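Long-range contact in citrinin polyketide synthase (Monascus purpureus, PDB 5MPT), which builds the keto-aldehyde precursor of the mycotoxin citrinin as a non-reducing polyketide synthase, its C-methyltransferase domain being the piece modelled here: residues L275-H289 / I301-E315. Numbering follows the deposited sequence. Where two conformers were deposited one is given.
With SAH (S-adenosyl-L-homocysteine), chain B.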
loop_
_atom_site.group_PDB
_atom_site.type_symbol
_atom_site.label_atom_id
_atom_site.label_comp_id
_atom_site.label_asym_id
_atom_site.label_seq_id
_atom_site.Cartn_x
_atom_site.Cartn_y
_atom_site.Cartn_z
ATOM N N LEU A 275 -23.310 9.519 -7.438
ATOM C CA LEU A 275 -22.140 8.711 -7.791
ATOM C C LEU A 275 -22.503 7.451 -8.566
ATOM O O LEU A 275 -21.641 6.902 -9.266
ATOM C CB LEU A 275 -21.365 8.299 -6.530
ATOM C CG LEU A 275 -20.732 9.414 -5.681
ATOM C CD1 LEU A 275 -20.174 8.888 -4.354
ATOM C CD2 LEU A 275 -19.637 10.115 -6.456
ATOM N N VAL A 276 -23.766 7.022 -8.512
ATOM C CA VAL A 276 -24.160 5.725 -9.061
ATOM C C VAL A 276 -23.937 5.711 -10.571
ATOM O O VAL A 276 -24.372 6.617 -11.301
ATOM C CB VAL A 276 -25.624 5.423 -8.688
ATOM C CG1 VAL A 276 -26.208 4.240 -9.462
ATOM C CG2 VAL A 276 -25.732 5.110 -7.187
ATOM N N HIS A 277 -23.218 4.688 -11.040
ATOM C CA HIS A 277 -23.025 4.466 -12.481
ATOM C C HIS A 277 -22.478 5.716 -13.161
ATOM O O HIS A 277 -22.917 6.095 -14.247
ATOM C CB HIS A 277 -24.336 4.052 -13.155
ATOM C CG HIS A 277 -24.903 2.738 -12.703
ATOM N ND1 HIS A 277 -24.154 1.758 -12.094
ATOM C CD2 HIS A 277 -26.167 2.247 -12.785
ATOM C CE1 HIS A 277 -24.923 0.717 -11.824
ATOM N NE2 HIS A 277 -26.148 0.986 -12.240
ATOM N N SER A 278 -21.532 6.383 -12.515
ATOM C CA SER A 278 -21.055 7.665 -12.994
ATOM C C SER A 278 -19.660 7.615 -13.574
ATOM O O SER A 278 -19.349 8.423 -14.451
ATOM C CB SER A 278 -21.078 8.710 -11.883
ATOM O OG SER A 278 -20.246 8.333 -10.809
ATOM N N GLN A 279 -18.821 6.681 -13.138
ATOM C CA GLN A 279 -17.412 6.708 -13.470
ATOM C C GLN A 279 -16.992 5.616 -14.456
ATOM O O GLN A 279 -17.451 4.468 -14.365
ATOM C CB GLN A 279 -16.569 6.548 -12.189
ATOM C CG GLN A 279 -16.845 7.509 -11.110
ATOM C CD GLN A 279 -16.661 8.959 -11.511
ATOM O OE1 GLN A 279 -15.628 9.373 -12.009
ATOM N NE2 GLN A 279 -17.703 9.742 -11.288
ATOM N N HIS A 280 -16.096 5.976 -15.388
ATOM C CA HIS A 280 -15.454 5.004 -16.279
ATOM C C HIS A 280 -14.387 4.193 -15.568
ATOM O O HIS A 280 -14.249 2.988 -15.814
ATOM C CB HIS A 280 -14.785 5.705 -17.466
ATOM C CG HIS A 280 -15.751 6.361 -18.393
ATOM N ND1 HIS A 280 -16.125 7.680 -18.255
ATOM C CD2 HIS A 280 -16.414 5.887 -19.472
ATOM C CE1 HIS A 280 -16.981 7.990 -19.215
ATOM N NE2 HIS A 280 -17.179 6.916 -19.953
ATOM N N ILE A 281 -13.644 4.838 -14.676
ATOM C CA ILE A 281 -12.451 4.281 -14.048
ATOM C C ILE A 281 -12.435 4.664 -12.587
ATOM O O ILE A 281 -12.572 5.845 -12.242
ATOM C CB ILE A 281 -11.170 4.799 -14.728
ATOM C CG1 ILE A 281 -11.222 4.531 -16.213
ATOM C CG2 ILE A 281 -9.944 4.192 -14.096
ATOM C CD1 ILE A 281 -10.042 5.173 -16.953
ATOM N N ILE A 282 -12.256 3.675 -11.721
ATOM C CA ILE A 282 -11.917 3.929 -10.333
ATOM C C ILE A 282 -10.502 3.432 -10.085
ATOM O O ILE A 282 -10.189 2.261 -10.319
ATOM C CB ILE A 282 -12.919 3.291 -9.368
ATOM C CG1 ILE A 282 -14.224 4.056 -9.520
ATOM C CG2 ILE A 282 -12.418 3.369 -7.896
ATOM C CD1 ILE A 282 -15.361 3.463 -8.825
ATOM N N LEU A 283 -9.656 4.358 -9.674
ATOM C CA LEU A 283 -8.293 4.114 -9.221
ATOM C C LEU A 283 -8.277 4.003 -7.704
ATOM O O LEU A 283 -8.941 4.788 -7.038
ATOM C CB LEU A 283 -7.394 5.264 -9.671
ATOM C CG LEU A 283 -7.245 5.481 -11.178
ATOM C CD1 LEU A 283 -6.248 6.595 -11.461
ATOM C CD2 LEU A 283 -6.837 4.207 -11.883
ATOM N N ALA A 284 -7.496 3.050 -7.153
ATOM C CA ALA A 284 -7.504 2.823 -5.700
ATOM C C ALA A 284 -6.173 2.169 -5.336
ATOM O O ALA A 284 -6.005 0.956 -5.518
ATOM C CB ALA A 284 -8.688 1.966 -5.276
ATOM N N THR A 285 -5.261 2.965 -4.794
ATOM C CA THR A 285 -3.916 2.505 -4.467
ATOM C C THR A 285 -3.829 2.293 -2.969
ATOM O O THR A 285 -3.818 3.264 -2.206
ATOM C CB THR A 285 -2.877 3.513 -4.944
ATOM O OG1 THR A 285 -2.945 3.600 -6.369
ATOM C CG2 THR A 285 -1.460 3.156 -4.453
ATOM N N ASN A 286 -3.791 1.007 -2.574
ATOM C CA ASN A 286 -3.509 0.543 -1.213
ATOM C C ASN A 286 -4.415 1.191 -0.182
ATOM O O ASN A 286 -4.006 1.497 0.947
ATOM C CB ASN A 286 -2.033 0.714 -0.896
ATOM C CG ASN A 286 -1.244 -0.448 -1.431
ATOM O OD1 ASN A 286 -1.628 -1.615 -1.222
ATOM N ND2 ASN A 286 -0.189 -0.177 -2.174
ATOM N N CYS A 287 -5.664 1.320 -0.540
ATOM C CA CYS A 287 -6.682 1.819 0.367
ATOM C C CYS A 287 -7.822 0.841 0.578
ATOM O O CYS A 287 -8.372 0.788 1.684
ATOM C CB CYS A 287 -7.244 3.156 -0.130
ATOM S SG CYS A 287 -7.957 3.024 -1.801
ATOM N N VAL A 288 -8.185 0.042 -0.423
ATOM C CA VAL A 288 -9.358 -0.810 -0.246
ATOM C C VAL A 288 -9.065 -1.909 0.792
ATOM O O VAL A 288 -9.950 -2.317 1.551
ATOM C CB VAL A 288 -9.825 -1.367 -1.604
ATOM C CG1 VAL A 288 -10.965 -2.370 -1.414
ATOM C CG2 VAL A 288 -10.291 -0.229 -2.542
ATOM N N HIS A 289 -7.824 -2.376 0.882
ATOM C CA HIS A 289 -7.499 -3.357 1.915
ATOM C C HIS A 289 -7.729 -2.819 3.310
ATOM O O HIS A 289 -7.896 -3.621 4.239
ATOM C CB HIS A 289 -6.060 -3.855 1.779
ATOM C CG HIS A 289 -5.002 -2.829 2.029
ATOM N ND1 HIS A 289 -4.116 -2.457 1.047
ATOM C CD2 HIS A 289 -4.609 -2.180 3.150
ATOM C CE1 HIS A 289 -3.247 -1.590 1.537
ATOM N NE2 HIS A 289 -3.512 -1.415 2.818
ATOM N N ILE A 301 -17.919 0.099 -4.764
ATOM C CA ILE A 301 -17.178 0.582 -5.920
ATOM C C ILE A 301 -17.876 0.164 -7.203
ATOM O O ILE A 301 -18.008 0.955 -8.147
ATOM C CB ILE A 301 -15.732 0.067 -5.835
ATOM C CG1 ILE A 301 -15.047 0.773 -4.649
ATOM C CG2 ILE A 301 -15.066 0.222 -7.172
ATOM C CD1 ILE A 301 -13.685 0.199 -4.267
ATOM N N HIS A 302 -18.331 -1.088 -7.268
ATOM C CA HIS A 302 -19.015 -1.557 -8.468
ATOM C C HIS A 302 -20.176 -0.649 -8.841
ATOM O O HIS A 302 -20.376 -0.330 -10.015
ATOM C CB HIS A 302 -19.519 -2.985 -8.267
ATOM C CG HIS A 302 -19.977 -3.636 -9.524
ATOM N ND1 HIS A 302 -21.282 -3.578 -9.963
ATOM C CD2 HIS A 302 -19.306 -4.364 -10.442
ATOM C CE1 HIS A 302 -21.389 -4.238 -11.104
ATOM N NE2 HIS A 302 -20.196 -4.712 -11.430
ATOM N N ARG A 303 -20.943 -0.207 -7.850
ATOM C CA ARG A 303 -22.161 0.543 -8.134
ATOM C C ARG A 303 -21.848 1.940 -8.645
ATOM O O ARG A 303 -22.667 2.535 -9.345
ATOM C CB ARG A 303 -23.008 0.593 -6.854
ATOM C CG ARG A 303 -24.402 1.248 -7.001
ATOM C CD ARG A 303 -25.266 0.608 -8.092
ATOM N NE ARG A 303 -25.568 -0.801 -7.819
ATOM C CZ ARG A 303 -26.780 -1.293 -7.572
ATOM N NH1 ARG A 303 -27.852 -0.509 -7.568
ATOM N NH2 ARG A 303 -26.920 -2.591 -7.336
ATOM N N ILE A 304 -20.666 2.460 -8.322
ATOM C CA ILE A 304 -20.224 3.761 -8.811
ATOM C C ILE A 304 -19.714 3.672 -10.244
ATOM O O ILE A 304 -19.668 4.691 -10.943
ATOM C CB ILE A 304 -19.147 4.306 -7.855
ATOM C CG1 ILE A 304 -19.775 4.568 -6.469
ATOM C CG2 ILE A 304 -18.523 5.592 -8.357
ATOM C CD1 ILE A 304 -18.748 4.760 -5.346
ATOM N N LEU A 305 -19.383 2.477 -10.710
ATOM C CA LEU A 305 -18.878 2.317 -12.071
ATOM C C LEU A 305 -20.020 2.316 -13.060
ATOM O O LEU A 305 -21.073 1.709 -12.825
ATOM C CB LEU A 305 -18.106 1.012 -12.238
ATOM C CG LEU A 305 -16.762 0.964 -11.511
ATOM C CD1 LEU A 305 -16.107 -0.399 -11.620
ATOM C CD2 LEU A 305 -15.820 2.027 -12.058
ATOM N N ARG A 306 -19.799 2.999 -14.178
ATOM C CA ARG A 306 -20.602 2.743 -15.359
ATOM C C ARG A 306 -20.483 1.267 -15.750
ATOM O O ARG A 306 -19.469 0.626 -15.460
ATOM C CB ARG A 306 -20.128 3.610 -16.519
ATOM C CG ARG A 306 -20.231 5.105 -16.305
ATOM C CD ARG A 306 -19.326 5.823 -17.276
ATOM N NE ARG A 306 -19.539 5.375 -18.657
ATOM C CZ ARG A 306 -20.370 5.974 -19.522
ATOM N NH1 ARG A 306 -21.006 7.060 -19.153
ATOM N NH2 ARG A 306 -20.518 5.522 -20.775
ATOM N N PRO A 307 -21.495 0.715 -16.436
ATOM C CA PRO A 307 -21.409 -0.678 -16.911
ATOM C C PRO A 307 -20.208 -0.947 -17.785
ATOM O O PRO A 307 -19.726 -2.086 -17.818
ATOM C CB PRO A 307 -22.712 -0.849 -17.716
ATOM C CG PRO A 307 -23.616 0.088 -17.136
ATOM C CD PRO A 307 -22.833 1.273 -16.669
ATOM N N ASP A 308 -19.723 0.053 -18.514
ATOM C CA ASP A 308 -18.560 -0.122 -19.368
ATOM C C ASP A 308 -17.246 0.190 -18.648
ATOM O O ASP A 308 -16.190 0.166 -19.284
ATOM C CB ASP A 308 -18.688 0.724 -20.650
ATOM C CG ASP A 308 -18.768 2.223 -20.382
ATOM O OD1 ASP A 308 -18.507 2.637 -19.263
ATOM O OD2 ASP A 308 -19.097 3.022 -21.285
ATOM N N GLY A 309 -17.283 0.417 -17.333
ATOM C CA GLY A 309 -16.115 0.860 -16.596
ATOM C C GLY A 309 -15.343 -0.260 -15.919
ATOM O O GLY A 309 -15.667 -1.446 -16.007
ATOM N N PHE A 310 -14.320 0.156 -15.170
ATOM C CA PHE A 310 -13.505 -0.810 -14.455
ATOM C C PHE A 310 -12.841 -0.174 -13.250
ATOM O O PHE A 310 -12.610 1.044 -13.177
ATOM C CB PHE A 310 -12.416 -1.433 -15.341
ATOM C CG PHE A 310 -11.409 -0.459 -15.841
ATOM C CD1 PHE A 310 -11.572 0.153 -17.060
ATOM C CD2 PHE A 310 -10.266 -0.195 -15.123
ATOM C CE1 PHE A 310 -10.663 1.038 -17.534
ATOM C CE2 PHE A 310 -9.321 0.687 -15.618
ATOM C CZ PHE A 310 -9.507 1.296 -16.810
ATOM N N LEU A 311 -12.497 -1.055 -12.330
ATOM C CA LEU A 311 -11.668 -0.756 -11.179
ATOM C C LEU A 311 -10.226 -1.156 -11.464
ATOM O O LEU A 311 -9.971 -2.278 -11.903
ATOM C CB LEU A 311 -12.191 -1.517 -9.965
ATOM C CG LEU A 311 -11.311 -1.566 -8.695
ATOM C CD1 LEU A 311 -11.133 -0.175 -8.136
ATOM C CD2 LEU A 311 -11.975 -2.469 -7.695
ATOM N N LEU A 312 -9.299 -0.272 -11.123
ATOM C CA LEU A 312 -7.869 -0.565 -11.156
ATOM C C LEU A 312 -7.341 -0.426 -9.738
ATOM O O LEU A 312 -7.117 0.688 -9.256
ATOM C CB LEU A 312 -7.128 0.350 -12.120
ATOM C CG LEU A 312 -5.675 -0.060 -12.322
ATOM C CD1 LEU A 312 -5.551 -1.396 -13.020
ATOM C CD2 LEU A 312 -4.982 0.973 -13.173
ATOM N N LEU A 313 -7.155 -1.565 -9.091
ATOM C CA LEU A 313 -6.484 -1.615 -7.800
ATOM C C LEU A 313 -4.970 -1.625 -7.967
ATOM O O LEU A 313 -4.417 -2.248 -8.888
ATOM C CB LEU A 313 -6.892 -2.868 -7.035
ATOM C CG LEU A 313 -8.339 -3.000 -6.623
ATOM C CD1 LEU A 313 -8.628 -4.437 -6.250
ATOM C CD2 LEU A 313 -8.628 -2.088 -5.428
ATOM N N LEU A 314 -4.296 -0.922 -7.073
ATOM C CA LEU A 314 -2.869 -1.115 -6.852
ATOM C C LEU A 314 -2.786 -1.585 -5.417
ATOM O O LEU A 314 -3.047 -0.800 -4.504
ATOM C CB LEU A 314 -2.071 0.169 -7.071
ATOM C CG LEU A 314 -0.560 -0.022 -7.274
ATOM C CD1 LEU A 314 0.092 1.278 -7.713
ATOM C CD2 LEU A 314 0.129 -0.541 -6.032
ATOM N N GLU A 315 -2.517 -2.875 -5.224
ATOM C CA GLU A 315 -2.565 -3.482 -3.902
ATOM C C GLU A 315 -1.314 -4.271 -3.611
ATOM O O GLU A 315 -0.805 -5.004 -4.466
ATOM C CB GLU A 315 -3.776 -4.413 -3.767
ATOM C CG GLU A 315 -5.038 -3.693 -3.447
ATOM C CD GLU A 315 -5.107 -3.285 -1.995
ATOM O OE1 GLU A 315 -4.327 -3.831 -1.170
ATOM O OE2 GLU A 315 -5.923 -2.397 -1.684
HETATM N N SAH B . -3.150 6.133 -2.078
HETATM C CA SAH B . -2.412 6.536 -0.844
HETATM C CB SAH B . -1.483 5.507 -0.210
HETATM C CG SAH B . -2.185 4.395 0.549
HETATM S SD SAH B . -2.581 5.058 2.204
HETATM C C SAH B . -1.562 7.788 -1.198
HETATM O O SAH B . -1.352 8.547 -0.144
HETATM O OXT SAH B . -1.113 8.018 -2.294
HETATM C "C5'" SAH B . -4.324 4.604 2.404
HETATM C "C4'" SAH B . -5.189 5.813 2.111
HETATM O "O4'" SAH B . -6.548 5.328 2.162
HETATM C "C3'" SAH B . -5.088 6.956 3.129
HETATM O "O3'" SAH B . -5.035 8.171 2.388
HETATM C "C2'" SAH B . -6.386 6.825 3.945
HETATM O "O2'" SAH B . -6.876 8.082 4.404
HETATM C "C1'" SAH B . -7.328 6.236 2.901
HETATM N N9 SAH B . -8.482 5.511 3.417
HETATM C C8 SAH B . -8.537 4.654 4.484
HETATM N N7 SAH B . -9.736 4.188 4.738
HETATM C C5 SAH B . -10.532 4.787 3.770
HETATM C C6 SAH B . -11.911 4.713 3.493
HETATM N N6 SAH B . -12.784 4.003 4.218
HETATM N N1 SAH B . -12.376 5.433 2.454
HETATM C C2 SAH B . -11.522 6.174 1.741
HETATM N N3 SAH B . -10.206 6.321 1.900
HETATM C C4 SAH B . -9.769 5.599 2.945
HETATM O O HOH W 1 -20.986 8.742 -16.569
HETATM O O HOH W 2 -6.813 -0.334 -2.975
#
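H277 to Q279 meet the last turn of helix 294-304, the helix of a beta-alpha-beta crossover in the Rossmann-like methyltransferase fold: the chain leaves strand 279-285, runs through the helix and returns as the neighbouring parallel strand 309-316. H277 N bonds R303 O, and H277 ND1 reaches L305 O at 3.2 Å, approaching somewhat out of the ring plane. Next, I304 O accepts hydrogen bonds from S278 N and Q279 N. At the corner, the R306 side chain lies over one face of the H280 ring, with R306 CD 3.5 Å from the ring centroid and nearly on its normal, a CH-pi contact. D308 holds the R306 guanidinium side-on through NE and NH2, while H280 NE2 bonds S10 O. From here the strands run in register, tied by backbone bonds from F310 N to H280 O onward to N286 N and L314 O. I281 CG1 touches F310 CZ (3.7 Å) on the face covered by helix 181-198. On the other face I282 CD1 wedges among L305 CD2 (3.6 Å), I301 CG2 and I304 CG2, joining helix to sheet. T285 O accepts a hydrogen bond from the amino nitrogen N of S-adenosylhomocysteine at 2.9 Å. V288 CG2 touches both I301 CD1 and L313 CD2. The 3-10 turn then brings two methyltransferase active-site residues, H289 and E315, together. E315, bent at chi2 (-77°), turns its carboxylate to H289: OE2 accepts hydrogen bonds from H289 N and a water shared with A284 O and V288 N, while OE1 accepts one from H289 ND1 on its syn side, in the imidazole plane, at 2.6 Å.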